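Long-range contacts in mandelate racemase/muconate lactonizing enzyme, C-terminal domain protein (Paracoccus denitrificans, PDB 4DWD), which binds magnesium and, as a member of the mandelate racemase branch of the enolase superfamily, probably acts as a hydro-lyase: residues W39-P44 against Q299-V304; V159-D164 against I194-N199; K180-R185 against E215-S220; V335-A340 against G356-E361. All coordinates share one frame; numbering follows the deposited sequence. Where two conformers were deposited one is given.

Contact 1: residues W39-P44 against Q299-V304; sequences WGEASP and QTQPGV
Trp39 meets Val304 through its CB, 4.0 Å from Val304 CG2, while the indole leads away toward Phe27 and Val359. The other methyl of the valine, CG1, lies 3.6 Å from Trp39 O and reaches on to the carbonyl carbon of Gly40, so the valine packs on the strand's backbone as well as on a side chain. Glu41 carries the polar part. With CG anti to the backbone N (chi1 -179°) and an extended chain, it slides past Val304 in the opposite direction, CB 3.8 Å from Val304 CB. That brings the carboxylate to the start of helix 304-314, where Gly303 is the N-cap: OE1 accepts from Gly305 N and from a water 2.8 Å away that also accepts a weak bond from Gly303 N. Glu41 OE2 touches Gln301 CG at 3.4 Å and takes a 2.6 Å bond from a second water, whose other proton goes to Gln301 OE1, itself held by Arg331. The Glu41 carboxylate and Gln301 amide planes stand 67° apart. Ser43 OG, also bonded to Lys274, shares a third water, 2.8 Å away, with Gln301 NE2, whose link to it is weak. Pro44 ends the row, its CD 3.6 Å from Gln301 NE2. Gln299 OE1 accepts from Gln301 N and its NE2 gives to Gln301 O, bracing the loop. Strand 37-42 of the N-terminal domain is thus joined to a barrel-domain loop through water and a helix start, with no direct hydrogen bond between the two segments; the helix N-terminus would be expected to stabilise a negative charge on the buried Glu41.

Contact 2: residues V159-D164 against I194-N199; sequences VKIRWD and IGFDAN
Trp163 and Phe196 lie one over the other as an offset stack, ring centroids 4.2 Å apart and planes tilted by 26°. The six-membered ring of the indole does the touching, its CH2 and CZ3 set over the CE2 side of the phenyl, and Ile161 CD1 comes obliquely at Phe196. With an alanine for the tryptophan, the phenyl would probably lose its cover on that face, leaving a gap in which it could turn. On the other face of the sheet the fit is hollow to bump: Gly195 has no side chain, and Lys160 CG settles there, 3.7 Å from Gly195 O. Asp197 CB then fills the notch between Lys160 and Arg162, 3.8 Å from Arg162 CB. The strands are parallel barrel neighbours, paired by Gly195 N to Val159 O, Ile161 N to Gly195 O and Asp197 N to Ile161 O, in a beta-alpha-beta unit whose crossover is helix 174-188. Asp197, seen to bind calcium in this protein though no ion sits on this chain, makes a long salt bridge from OD2 to Lys160 NZ (3.7 Å); Glu223 and Tyr129 hold that ammonium too. Asp197 OD1 accepts from Asn199 N, an Asx turn; the Asn199 amide reaches the loop after strand 158-162. There Asn199 OD1 takes Asp164 N at 2.9 Å, the donor above the carbonyl plane, and more weakly Trp163 N, which also bonds Asp197 O.

Contact 3: residues K180-R185 against E215-S220; sequences KARAVR and EDLGYS
Arg185 grips a single oxygen with two nitrogens: NE lies 2.8 Å and NH2 3.0 Å from Leu217 O, a side-on hold in which both N-H groups converge on one carbonyl. Two bends in its chain, chi2 62° and chi3 68°, curl the guanidinium round to reach it, while NH1 binds Gly189 O and Ala192 O. The carbonyl belongs to Leu217, just past the end of helix 204-216, which is closed by a Schellman motif with Gly218, at positive phi, as its C-prime residue. A methionine in place of the arginine would probably leave Leu217 O without either donor and the helix end less firmly tied to helix 174-188. These are neighbouring helices on the outside of the barrel domain. Tyr219 reaches back the other way: its OH donates to Ala181 O at 2.7 Å, on a lone pair in the carbonyl plane, and that oxygen also takes the helical bond from Arg185 N. Ala181 CB rests 3.8 Å from Tyr219 CZ. Leu217 packs on helix 174-188, CD1 3.6 Å from Arg182 N and CD2 over one face of the Arg182 guanidinium, offset toward its rim. Arg209 of a second subunit binds Gly218 O and Tyr219 O.

Contact 4: residues V335-A340 against G356-E361; sequences VFRNPA and GIVVDE
Phe336 is overlapped by Ile357, whose CD1 makes a CH-pi contact 4.1 Å from the ring centroid and 26° off the normal. Val335 CG1 lies over the opposite face, and Val359 CG2 approaches the rim at 3.6 Å from Phe336 CE1, its side chain running alongside the ring. Phe27 and Val304 also meet the phenyl, so the ring packs against residues of both domains. The backbones come together in one beta bridge, Phe336 with Val359: Arg337 N binds Val358 O at 2.8 Å, and Asp360 N binds Val335 O at the same length. Beyond the bridge a side chain takes over the pairing. With CG between its backbone N and carbonyl carbon (chi1 63°), the Asn338 amide faces residues 356-358 and acts like a peptide group: OD1 accepts from Val358 N at 2.8 Å, and ND2 gives to Gly356 O at 3.0 Å, the acceptor lying in the amide plane. At the far end the extended Arg337 passes Val358 CG1, 3.8 Å from Arg337 CB, and lays its guanidinium over Asp360, the two flat groups stacked with planes 29° apart. NH2 reaches Asp360 OD2 at 3.1 Å, a salt bridge made across the face. Asp360 is also the N-cap of helix 361-367, its OD1 taking Glu363 N. Val359 and Glu361 have been seen to bind calcium in this protein, though none sits on this chain. One carboxylate thus serves an arginine and a helix start with different oxygens, and both partners would be expected to stabilise its negative charge.

The four contacts fall into two touching pairs. Contacts 1 and 4, centres about 12 Å apart, meet where Pro302 O probably bonds Ala340 N and Ile357 CD1 packs on Gly303; Trp39 NE1 lies 3.4 Å from Val359 CG2. Contacts 2 and 3, about 11 Å apart, join through Ile194, whose CG2 sits 3.3 Å from Tyr219 CE2: inner strands and outer helices of one side of the barrel. Contact 2 holds Asp197 of the metal site, unoccupied in this chain, that Glu223 and Glu249 complete. The nearest atoms of contact 1 are about 5 Å from contact 2, without touching, whereas contacts 3 and 4 lie farthest apart, about 37 Å between centres.

Contact 1: residues W39-P44 against Q299-V304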
loop_
_atom_site.group_PDB
_atom_site.type_symbol
_atom_site.label_atom_id
_atom_site.label_comp_id
_atom_site.label_asym_id
_atom_site.label_seq_id
_atom_site.Cartn_x
_atom_site.Cartn_y
_atom_site.Cartn_z
ATOM N N TRP B 39 -20.014 -40.430 15.090
ATOM C CA TRP B 39 -20.620 -39.293 15.775
ATOM C C TRP B 39 -20.017 -37.979 15.362
ATOM O O TRP B 39 -18.793 -37.826 15.342
ATOM C CB TRP B 39 -20.452 -39.458 17.278
ATOM C CG TRP B 39 -21.426 -40.457 17.833
ATOM C CD1 TRP B 39 -21.201 -41.786 18.155
ATOM C CD2 TRP B 39 -22.839 -40.217 18.120
ATOM N NE1 TRP B 39 -22.352 -42.367 18.624
ATOM C CE2 TRP B 39 -23.373 -41.478 18.626
ATOM C CE3 TRP B 39 -23.685 -39.114 18.010
ATOM C CZ2 TRP B 39 -24.706 -41.609 19.013
ATOM C CZ3 TRP B 39 -25.022 -39.255 18.393
ATOM C CH2 TRP B 39 -25.515 -40.478 18.883
ATOM N N GLY B 40 -20.876 -37.004 15.074
ATOM C CA GLY B 40 -20.442 -35.633 14.778
ATOM C C GLY B 40 -21.232 -34.643 15.617
ATOM O O GLY B 40 -22.222 -35.001 16.271
ATOM N N GLU B 41 -20.793 -33.389 15.616
ATOM C CA GLU B 41 -21.438 -32.353 16.424
ATOM C C GLU B 41 -21.447 -31.037 15.662
ATOM O O GLU B 41 -20.459 -30.704 15.000
ATOM C CB GLU B 41 -20.717 -32.185 17.765
ATOM C CG GLU B 41 -21.380 -31.137 18.644
ATOM C CD GLU B 41 -20.946 -31.171 20.098
ATOM O OE1 GLU B 41 -19.989 -31.887 20.470
ATOM O OE2 GLU B 41 -21.588 -30.449 20.881
ATOM N N ALA B 42 -22.576 -30.324 15.744
ATOM C CA ALA B 42 -22.703 -28.958 15.211
ATOM C C ALA B 42 -22.763 -27.982 16.378
ATOM O O ALA B 42 -23.379 -28.283 17.404
ATOM C CB ALA B 42 -23.976 -28.813 14.378
ATOM N N SER B 43 -22.161 -26.803 16.223
ATOM C CA SER B 43 -22.191 -25.791 17.283
ATOM C C SER B 43 -23.647 -25.520 17.666
ATOM O O SER B 43 -24.455 -25.179 16.798
ATOM C CB SER B 43 -21.520 -24.514 16.786
ATOM O OG SER B 43 -21.338 -23.591 17.850
ATOM N N PRO B 44 -23.990 -25.670 18.963
ATOM C CA PRO B 44 -25.407 -25.629 19.363
ATOM C C PRO B 44 -25.910 -24.199 19.598
ATOM O O PRO B 44 -26.448 -23.873 20.683
ATOM C CB PRO B 44 -25.408 -26.446 20.651
ATOM C CG PRO B 44 -24.073 -26.177 21.258
ATOM C CD PRO B 44 -23.114 -26.058 20.090
ATOM N N GLN B 299 -13.189 -23.871 21.197
ATOM C CA GLN B 299 -13.979 -25.095 21.370
ATOM C C GLN B 299 -14.574 -25.112 22.768
ATOM O O GLN B 299 -13.850 -25.029 23.753
ATOM C CB GLN B 299 -13.104 -26.327 21.108
ATOM C CG GLN B 299 -13.853 -27.505 20.502
ATOM C CD GLN B 299 -14.938 -28.043 21.410
ATOM O OE1 GLN B 299 -16.134 -27.997 21.078
ATOM N NE2 GLN B 299 -14.538 -28.532 22.576
ATOM N N THR B 300 -15.899 -25.194 22.853
ATOM C CA THR B 300 -16.596 -25.048 24.133
ATOM C C THR B 300 -17.436 -26.253 24.519
ATOM O O THR B 300 -18.065 -26.229 25.567
ATOM C CB THR B 300 -17.497 -23.797 24.141
ATOM O OG1 THR B 300 -18.456 -23.893 23.075
ATOM C CG2 THR B 300 -16.641 -22.525 23.969
ATOM N N GLN B 301 -17.441 -27.298 23.691
ATOM C CA GLN B 301 -18.272 -28.485 23.957
ATOM C C GLN B 301 -17.455 -29.638 24.547
ATOM O O GLN B 301 -16.324 -29.868 24.115
ATOM C CB GLN B 301 -19.002 -28.925 22.681
ATOM C CG GLN B 301 -19.815 -27.820 22.000
ATOM C CD GLN B 301 -20.819 -27.160 22.940
ATOM O OE1 GLN B 301 -21.504 -27.831 23.713
ATOM N NE2 GLN B 301 -20.909 -25.840 22.873
ATOM N N PRO B 302 -18.025 -30.382 25.522
ATOM C CA PRO B 302 -17.218 -31.359 26.269
ATOM C C PRO B 302 -17.140 -32.761 25.664
ATOM O O PRO B 302 -16.347 -33.586 26.129
ATOM C CB PRO B 302 -17.946 -31.438 27.615
ATOM C CG PRO B 302 -19.370 -31.164 27.277
ATOM C CD PRO B 302 -19.318 -30.118 26.185
ATOM N N GLY B 303 -17.960 -33.034 24.652
ATOM C CA GLY B 303 -18.051 -34.383 24.096
ATOM C C GLY B 303 -17.435 -34.522 22.721
ATOM O O GLY B 303 -16.214 -34.449 22.563
ATOM N N VAL B 304 -18.286 -34.746 21.723
ATOM C CA VAL B 304 -17.815 -34.984 20.340
ATOM C C VAL B 304 -16.874 -33.886 19.831
ATOM O O VAL B 304 -15.796 -34.185 19.316
ATOM C CB VAL B 304 -19.000 -35.216 19.374
ATOM C CG1 VAL B 304 -18.544 -35.353 17.920
ATOM C CG2 VAL B 304 -19.765 -36.466 19.779
HETATM O O HOH W 1 -20.284 -32.433 23.166
HETATM O O HOH W 2 -22.167 -30.426 23.440
HETATM O O HOH W 3 -19.894 -24.332 20.072
#

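Contact 2: residues V159-D164 against I194-N199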
loop_
_atom_site.group_PDB
_atom_site.type_symbol
_atom_site.label_atom_id
_atom_site.label_comp_id
_atom_site.label_asym_id
_atom_site.label_seq_id
_atom_site.Cartn_x
_atom_site.Cartn_y
_atom_site.Cartn_z
ATOM N N VAL B 159 -5.263 -19.533 32.021
ATOM C CA VAL B 159 -6.647 -19.172 32.348
ATOM C C VAL B 159 -7.119 -18.129 31.344
ATOM O O VAL B 159 -6.352 -17.240 31.001
ATOM C CB VAL B 159 -6.737 -18.576 33.771
ATOM C CG1 VAL B 159 -8.111 -17.968 34.023
ATOM C CG2 VAL B 159 -6.414 -19.653 34.800
ATOM N N LYS B 160 -8.357 -18.245 30.861
ATOM C CA LYS B 160 -8.936 -17.179 30.037
ATOM C C LYS B 160 -10.225 -16.739 30.683
ATOM O O LYS B 160 -11.077 -17.578 30.986
ATOM C CB LYS B 160 -9.195 -17.659 28.597
ATOM C CG LYS B 160 -9.646 -16.553 27.648
ATOM C CD LYS B 160 -9.840 -17.027 26.222
ATOM C CE LYS B 160 -11.203 -17.674 26.037
ATOM N NZ LYS B 160 -11.319 -18.351 24.712
ATOM N N ILE B 161 -10.349 -15.436 30.917
ATOM C CA ILE B 161 -11.590 -14.860 31.449
ATOM C C ILE B 161 -12.372 -14.204 30.309
ATOM O O ILE B 161 -11.845 -13.356 29.580
ATOM C CB ILE B 161 -11.342 -13.888 32.632
ATOM C CG1 ILE B 161 -10.224 -12.868 32.309
ATOM C CG2 ILE B 161 -10.982 -14.711 33.864
ATOM C CD1 ILE B 161 -10.004 -11.819 33.395
ATOM N N ARG B 162 -13.621 -14.627 30.145
ATOM C CA ARG B 162 -14.461 -14.160 29.030
ATOM C C ARG B 162 -15.612 -13.337 29.563
ATOM O O ARG B 162 -16.112 -13.594 30.661
ATOM C CB ARG B 162 -15.028 -15.340 28.222
ATOM C CG ARG B 162 -14.091 -16.526 28.045
ATOM C CD ARG B 162 -14.570 -17.477 26.944
ATOM N NE ARG B 162 -15.983 -17.806 27.119
ATOM C CZ ARG B 162 -16.447 -18.776 27.907
ATOM N NH1 ARG B 162 -15.613 -19.568 28.579
ATOM N NH2 ARG B 162 -17.755 -18.957 28.017
ATOM N N TRP B 163 -16.057 -12.370 28.770
ATOM C CA TRP B 163 -17.061 -11.425 29.228
ATOM C C TRP B 163 -18.467 -11.837 28.986
ATOM O O TRP B 163 -19.307 -11.735 29.889
ATOM C CB TRP B 163 -16.757 -10.021 28.698
ATOM C CG TRP B 163 -16.207 -9.201 29.824
ATOM C CD1 TRP B 163 -16.759 -8.053 30.380
ATOM C CD2 TRP B 163 -15.035 -9.506 30.648
ATOM N NE1 TRP B 163 -16.013 -7.625 31.443
ATOM C CE2 TRP B 163 -14.966 -8.457 31.663
ATOM C CE3 TRP B 163 -14.059 -10.510 30.643
ATOM C CZ2 TRP B 163 -13.947 -8.417 32.612
ATOM C CZ3 TRP B 163 -13.044 -10.463 31.600
ATOM C CH2 TRP B 163 -12.997 -9.446 32.575
ATOM N N ASP B 164 -18.736 -12.310 27.776
ATOM C CA ASP B 164 -20.087 -12.696 27.374
ATOM C C ASP B 164 -21.145 -11.641 27.714
ATOM O O ASP B 164 -22.196 -11.956 28.284
ATOM C CB ASP B 164 -20.443 -14.060 27.970
ATOM C CG ASP B 164 -19.529 -15.144 27.470
ATOM O OD1 ASP B 164 -19.469 -15.313 26.233
ATOM O OD2 ASP B 164 -18.851 -15.788 28.299
ATOM N N ILE B 194 -2.443 -15.707 31.356
ATOM C CA ILE B 194 -3.852 -15.307 31.412
ATOM C C ILE B 194 -4.265 -14.635 30.107
ATOM O O ILE B 194 -3.562 -13.748 29.610
ATOM C CB ILE B 194 -4.148 -14.316 32.566
ATOM C CG1 ILE B 194 -3.291 -14.621 33.818
ATOM C CG2 ILE B 194 -5.643 -14.316 32.882
ATOM C CD1 ILE B 194 -3.481 -13.627 34.956
ATOM N N GLY B 195 -5.389 -15.080 29.556
ATOM C CA GLY B 195 -6.001 -14.429 28.393
ATOM C C GLY B 195 -7.285 -13.715 28.789
ATOM O O GLY B 195 -7.912 -14.033 29.810
ATOM N N PHE B 196 -7.681 -12.747 27.970
ATOM C CA PHE B 196 -8.885 -11.962 28.208
ATOM C C PHE B 196 -9.705 -12.021 26.927
ATOM O O PHE B 196 -9.202 -11.673 25.853
ATOM C CB PHE B 196 -8.461 -10.523 28.536
ATOM C CG PHE B 196 -9.596 -9.585 28.882
ATOM C CD1 PHE B 196 -10.486 -9.132 27.904
ATOM C CD2 PHE B 196 -9.735 -9.092 30.180
ATOM C CE1 PHE B 196 -11.507 -8.238 28.217
ATOM C CE2 PHE B 196 -10.754 -8.206 30.492
ATOM C CZ PHE B 196 -11.650 -7.781 29.514
ATOM N N ASP B 197 -10.957 -12.463 27.041
ATOM C CA ASP B 197 -11.846 -12.569 25.886
ATOM C C ASP B 197 -12.951 -11.531 26.044
ATOM O O ASP B 197 -13.804 -11.644 26.933
ATOM C CB ASP B 197 -12.395 -14.000 25.814
ATOM C CG ASP B 197 -13.242 -14.265 24.573
ATOM O OD1 ASP B 197 -13.634 -13.328 23.869
ATOM O OD2 ASP B 197 -13.523 -15.450 24.330
ATOM N N ALA B 198 -12.904 -10.501 25.202
ATOM C CA ALA B 198 -13.875 -9.413 25.234
ATOM C C ALA B 198 -15.243 -9.767 24.667
ATOM O O ALA B 198 -16.201 -9.010 24.869
ATOM C CB ALA B 198 -13.323 -8.196 24.503
ATOM N N ASN B 199 -15.334 -10.880 23.934
ATOM C CA ASN B 199 -16.593 -11.250 23.270
ATOM C C ASN B 199 -17.203 -10.036 22.567
ATOM O O ASN B 199 -18.392 -9.739 22.707
ATOM C CB ASN B 199 -17.575 -11.898 24.260
ATOM C CG ASN B 199 -17.047 -13.199 24.825
ATOM O OD1 ASN B 199 -16.678 -13.275 26.000
ATOM N ND2 ASN B 199 -16.986 -14.226 23.991
HETATM O O HOH W 4 -17.848 -17.027 25.187
#

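Contact 3: residues K180-R185 against E215-S220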
loop_
_atom_site.group_PDB
_atom_site.type_symbol
_atom_site.label_atom_id
_atom_site.label_comp_id
_atom_site.label_asym_id
_atom_site.label_seq_id
_atom_site.Cartn_x
_atom_site.Cartn_y
_atom_site.Cartn_z
ATOM N N LYS B 180 -11.305 -6.074 37.053
ATOM C CA LYS B 180 -11.484 -7.524 37.116
ATOM C C LYS B 180 -10.212 -8.197 36.602
ATOM O O LYS B 180 -9.716 -9.153 37.200
ATOM C CB LYS B 180 -12.699 -7.945 36.291
ATOM C CG LYS B 180 -14.014 -7.566 36.964
ATOM C CD LYS B 180 -15.195 -7.655 36.015
ATOM C CE LYS B 180 -16.479 -7.366 36.778
ATOM N NZ LYS B 180 -17.642 -7.278 35.851
ATOM N N ALA B 181 -9.671 -7.692 35.493
ATOM C CA ALA B 181 -8.417 -8.255 34.968
ATOM C C ALA B 181 -7.279 -8.127 35.990
ATOM O O ALA B 181 -6.501 -9.067 36.173
ATOM C CB ALA B 181 -8.046 -7.600 33.645
ATOM N N ARG B 182 -7.221 -6.984 36.675
ATOM C CA ARG B 182 -6.206 -6.750 37.704
ATOM C C ARG B 182 -6.361 -7.723 38.865
ATOM O O ARG B 182 -5.384 -8.322 39.321
ATOM C CB ARG B 182 -6.254 -5.295 38.198
ATOM C CG ARG B 182 -5.269 -5.001 39.328
ATOM C CD ARG B 182 -5.242 -3.519 39.666
ATOM N NE ARG B 182 -4.345 -2.815 38.746
ATOM C CZ ARG B 182 -3.038 -2.638 38.956
ATOM N NH1 ARG B 182 -2.465 -3.093 40.061
ATOM N NH2 ARG B 182 -2.308 -1.993 38.063
ATOM N N ALA B 183 -7.598 -7.892 39.333
ATOM C CA ALA B 183 -7.849 -8.785 40.461
ATOM C C ALA B 183 -7.474 -10.235 40.135
ATOM O O ALA B 183 -6.979 -10.972 41.000
ATOM C CB ALA B 183 -9.297 -8.686 40.881
ATOM N N VAL B 184 -7.721 -10.643 38.888
ATOM C CA VAL B 184 -7.381 -11.992 38.456
ATOM C C VAL B 184 -5.862 -12.182 38.397
ATOM O O VAL B 184 -5.355 -13.216 38.826
ATOM C CB VAL B 184 -8.111 -12.384 37.140
ATOM C CG1 VAL B 184 -7.582 -13.712 36.589
ATOM C CG2 VAL B 184 -9.621 -12.492 37.403
ATOM N N ARG B 185 -5.140 -11.178 37.905
ATOM C CA ARG B 185 -3.670 -11.234 37.933
ATOM C C ARG B 185 -3.165 -11.377 39.374
ATOM O O ARG B 185 -2.260 -12.164 39.644
ATOM C CB ARG B 185 -3.063 -10.009 37.244
ATOM C CG ARG B 185 -1.575 -9.797 37.520
ATOM C CD ARG B 185 -0.705 -10.942 37.019
ATOM N NE ARG B 185 -0.686 -10.991 35.560
ATOM C CZ ARG B 185 -0.311 -12.042 34.830
ATOM N NH1 ARG B 185 0.079 -13.181 35.400
ATOM N NH2 ARG B 185 -0.335 -11.940 33.510
ATOM N N GLU B 215 -1.701 -5.235 28.760
ATOM C CA GLU B 215 -0.242 -5.297 28.606
ATOM C C GLU B 215 0.469 -4.940 29.912
ATOM O O GLU B 215 1.410 -5.620 30.311
ATOM C CB GLU B 215 0.226 -4.377 27.478
ATOM C CG GLU B 215 -0.158 -4.913 26.104
ATOM C CD GLU B 215 -0.037 -3.909 24.974
ATOM O OE1 GLU B 215 0.474 -2.787 25.182
ATOM O OE2 GLU B 215 -0.472 -4.266 23.857
ATOM N N ASP B 216 -0.018 -3.899 30.585
ATOM C CA ASP B 216 0.515 -3.507 31.883
ATOM C C ASP B 216 0.377 -4.651 32.898
ATOM O O ASP B 216 1.218 -4.806 33.788
ATOM C CB ASP B 216 -0.210 -2.259 32.400
ATOM C CG ASP B 216 0.210 -0.980 31.689
ATOM O OD1 ASP B 216 1.190 -0.999 30.928
ATOM O OD2 ASP B 216 -0.447 0.061 31.904
ATOM N N LEU B 217 -0.668 -5.460 32.737
ATOM C CA LEU B 217 -0.915 -6.601 33.615
ATOM C C LEU B 217 -0.305 -7.891 33.084
ATOM O O LEU B 217 -0.561 -8.955 33.633
ATOM C CB LEU B 217 -2.420 -6.783 33.794
ATOM C CG LEU B 217 -3.121 -5.702 34.617
ATOM C CD1 LEU B 217 -4.627 -5.797 34.427
ATOM C CD2 LEU B 217 -2.743 -5.809 36.104
ATOM N N GLY B 218 0.460 -7.813 31.994
ATOM C CA GLY B 218 1.172 -8.971 31.471
ATOM C C GLY B 218 0.299 -10.057 30.879
ATOM O O GLY B 218 0.728 -11.201 30.776
ATOM N N TYR B 219 -0.929 -9.722 30.486
ATOM C CA TYR B 219 -1.790 -10.735 29.867
ATOM C C TYR B 219 -1.168 -11.251 28.574
ATOM O O TYR B 219 -0.421 -10.526 27.902
ATOM C CB TYR B 219 -3.218 -10.200 29.634
ATOM C CG TYR B 219 -4.141 -10.363 30.836
ATOM C CD1 TYR B 219 -3.810 -9.814 32.085
ATOM C CD2 TYR B 219 -5.349 -11.061 30.719
ATOM C CE1 TYR B 219 -4.642 -9.978 33.186
ATOM C CE2 TYR B 219 -6.198 -11.231 31.811
ATOM C CZ TYR B 219 -5.845 -10.685 33.043
ATOM O OH TYR B 219 -6.694 -10.875 34.116
ATOM N N SER B 220 -1.512 -12.490 28.233
ATOM C CA SER B 220 -0.882 -13.151 27.094
ATOM C C SER B 220 -1.610 -12.972 25.772
ATOM O O SER B 220 -0.969 -12.828 24.732
ATOM C CB SER B 220 -0.626 -14.625 27.397
ATOM O OG SER B 220 0.459 -14.731 28.296
#

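Contact 4: residues V335-A340 against G356-E361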
loop_
_atom_site.group_PDB
_atom_site.type_symbol
_atom_site.label_atom_id
_atom_site.label_comp_id
_atom_site.label_asym_id
_atom_site.label_seq_id
_atom_site.Cartn_x
_atom_site.Cartn_y
_atom_site.Cartn_z
ATOM N N VAL B 335 -24.651 -38.305 28.943
ATOM C CA VAL B 335 -24.762 -38.747 27.547
ATOM C C VAL B 335 -23.497 -39.452 27.076
ATOM O O VAL B 335 -23.570 -40.438 26.341
ATOM C CB VAL B 335 -25.156 -37.588 26.611
ATOM C CG1 VAL B 335 -24.992 -37.972 25.141
ATOM C CG2 VAL B 335 -26.601 -37.201 26.897
ATOM N N PHE B 336 -22.342 -38.940 27.499
ATOM C CA PHE B 336 -21.062 -39.559 27.173
ATOM C C PHE B 336 -20.424 -40.179 28.400
ATOM O O PHE B 336 -20.578 -39.670 29.506
ATOM C CB PHE B 336 -20.112 -38.529 26.547
ATOM C CG PHE B 336 -20.647 -37.911 25.293
ATOM C CD1 PHE B 336 -20.795 -38.661 24.130
ATOM C CD2 PHE B 336 -21.052 -36.580 25.293
ATOM C CE1 PHE B 336 -21.306 -38.082 22.976
ATOM C CE2 PHE B 336 -21.561 -35.996 24.147
ATOM C CZ PHE B 336 -21.699 -36.753 22.989
ATOM N N ARG B 337 -19.727 -41.299 28.209
ATOM C CA ARG B 337 -19.063 -41.979 29.327
ATOM C C ARG B 337 -17.663 -41.430 29.600
ATOM O O ARG B 337 -17.164 -41.546 30.716
ATOM C CB ARG B 337 -19.011 -43.485 29.081
ATOM C CG ARG B 337 -20.390 -44.108 28.984
ATOM C CD ARG B 337 -20.332 -45.611 29.178
ATOM N NE ARG B 337 -21.516 -46.294 28.657
ATOM C CZ ARG B 337 -22.636 -46.513 29.343
ATOM N NH1 ARG B 337 -23.649 -47.149 28.766
ATOM N NH2 ARG B 337 -22.756 -46.093 30.599
ATOM N N ASN B 338 -17.038 -40.824 28.588
ATOM C CA ASN B 338 -15.677 -40.323 28.713
ATOM C C ASN B 338 -15.484 -38.905 28.158
ATOM O O ASN B 338 -14.540 -38.661 27.410
ATOM C CB ASN B 338 -14.682 -41.285 28.052
ATOM C CG ASN B 338 -14.902 -41.428 26.556
ATOM O OD1 ASN B 338 -15.980 -41.129 26.040
ATOM N ND2 ASN B 338 -13.879 -41.886 25.862
ATOM N N PRO B 339 -16.370 -37.964 28.530
ATOM C CA PRO B 339 -16.233 -36.590 28.041
ATOM C C PRO B 339 -15.007 -35.886 28.639
ATOM O O PRO B 339 -14.344 -36.447 29.518
ATOM C CB PRO B 339 -17.529 -35.936 28.501
ATOM C CG PRO B 339 -17.852 -36.645 29.781
ATOM C CD PRO B 339 -17.415 -38.073 29.572
ATOM N N ALA B 340 -14.701 -34.683 28.149
ATOM C CA ALA B 340 -13.534 -33.916 28.584
ATOM C C ALA B 340 -13.428 -33.827 30.104
ATOM O O ALA B 340 -14.371 -33.427 30.782
ATOM C CB ALA B 340 -13.590 -32.515 27.993
ATOM N N GLY B 356 -12.885 -42.163 19.411
ATOM C CA GLY B 356 -12.698 -42.775 20.720
ATOM C C GLY B 356 -13.677 -42.288 21.771
ATOM O O GLY B 356 -13.485 -42.567 22.945
ATOM N N ILE B 357 -14.729 -41.585 21.354
ATOM C CA ILE B 357 -15.766 -41.106 22.273
ATOM C C ILE B 357 -16.727 -42.261 22.536
ATOM O O ILE B 357 -17.062 -43.013 21.617
ATOM C CB ILE B 357 -16.527 -39.858 21.733
ATOM C CG1 ILE B 357 -17.502 -39.328 22.786
ATOM C CG2 ILE B 357 -17.306 -40.178 20.468
ATOM C CD1 ILE B 357 -17.165 -37.987 23.367
ATOM N N VAL B 358 -17.146 -42.403 23.791
ATOM C CA VAL B 358 -18.045 -43.477 24.204
ATOM C C VAL B 358 -19.395 -42.889 24.625
ATOM O O VAL B 358 -19.481 -42.088 25.560
ATOM C CB VAL B 358 -17.422 -44.314 25.343
ATOM C CG1 VAL B 358 -18.409 -45.355 25.860
ATOM C CG2 VAL B 358 -16.129 -44.980 24.880
ATOM N N VAL B 359 -20.442 -43.282 23.908
ATOM C CA VAL B 359 -21.794 -42.773 24.126
ATOM C C VAL B 359 -22.605 -43.756 24.971
ATOM O O VAL B 359 -22.577 -44.963 24.723
ATOM C CB VAL B 359 -22.518 -42.517 22.779
ATOM C CG1 VAL B 359 -23.943 -42.021 22.997
ATOM C CG2 VAL B 359 -21.730 -41.543 21.911
ATOM N N ASP B 360 -23.319 -43.243 25.968
ATOM C CA ASP B 360 -24.274 -44.061 26.717
ATOM C C ASP B 360 -25.574 -44.075 25.924
ATOM O O ASP B 360 -26.304 -43.083 25.901
ATOM C CB ASP B 360 -24.484 -43.468 28.113
ATOM C CG ASP B 360 -25.474 -44.260 28.963
ATOM O OD1 ASP B 360 -26.485 -44.787 28.441
ATOM O OD2 ASP B 360 -25.247 -44.325 30.181
ATOM N N GLU B 361 -25.849 -45.207 25.277
ATOM C CA GLU B 361 -26.952 -45.340 24.318
ATOM C C GLU B 361 -28.323 -45.050 24.899
ATOM O O GLU B 361 -29.164 -44.417 24.258
ATOM C CB GLU B 361 -26.965 -46.749 23.711
ATOM C CG GLU B 361 -25.759 -47.066 22.840
ATOM C CD GLU B 361 -25.593 -46.082 21.711
ATOM O OE1 GLU B 361 -26.628 -45.633 21.173
ATOM O OE2 GLU B 361 -24.435 -45.758 21.370
#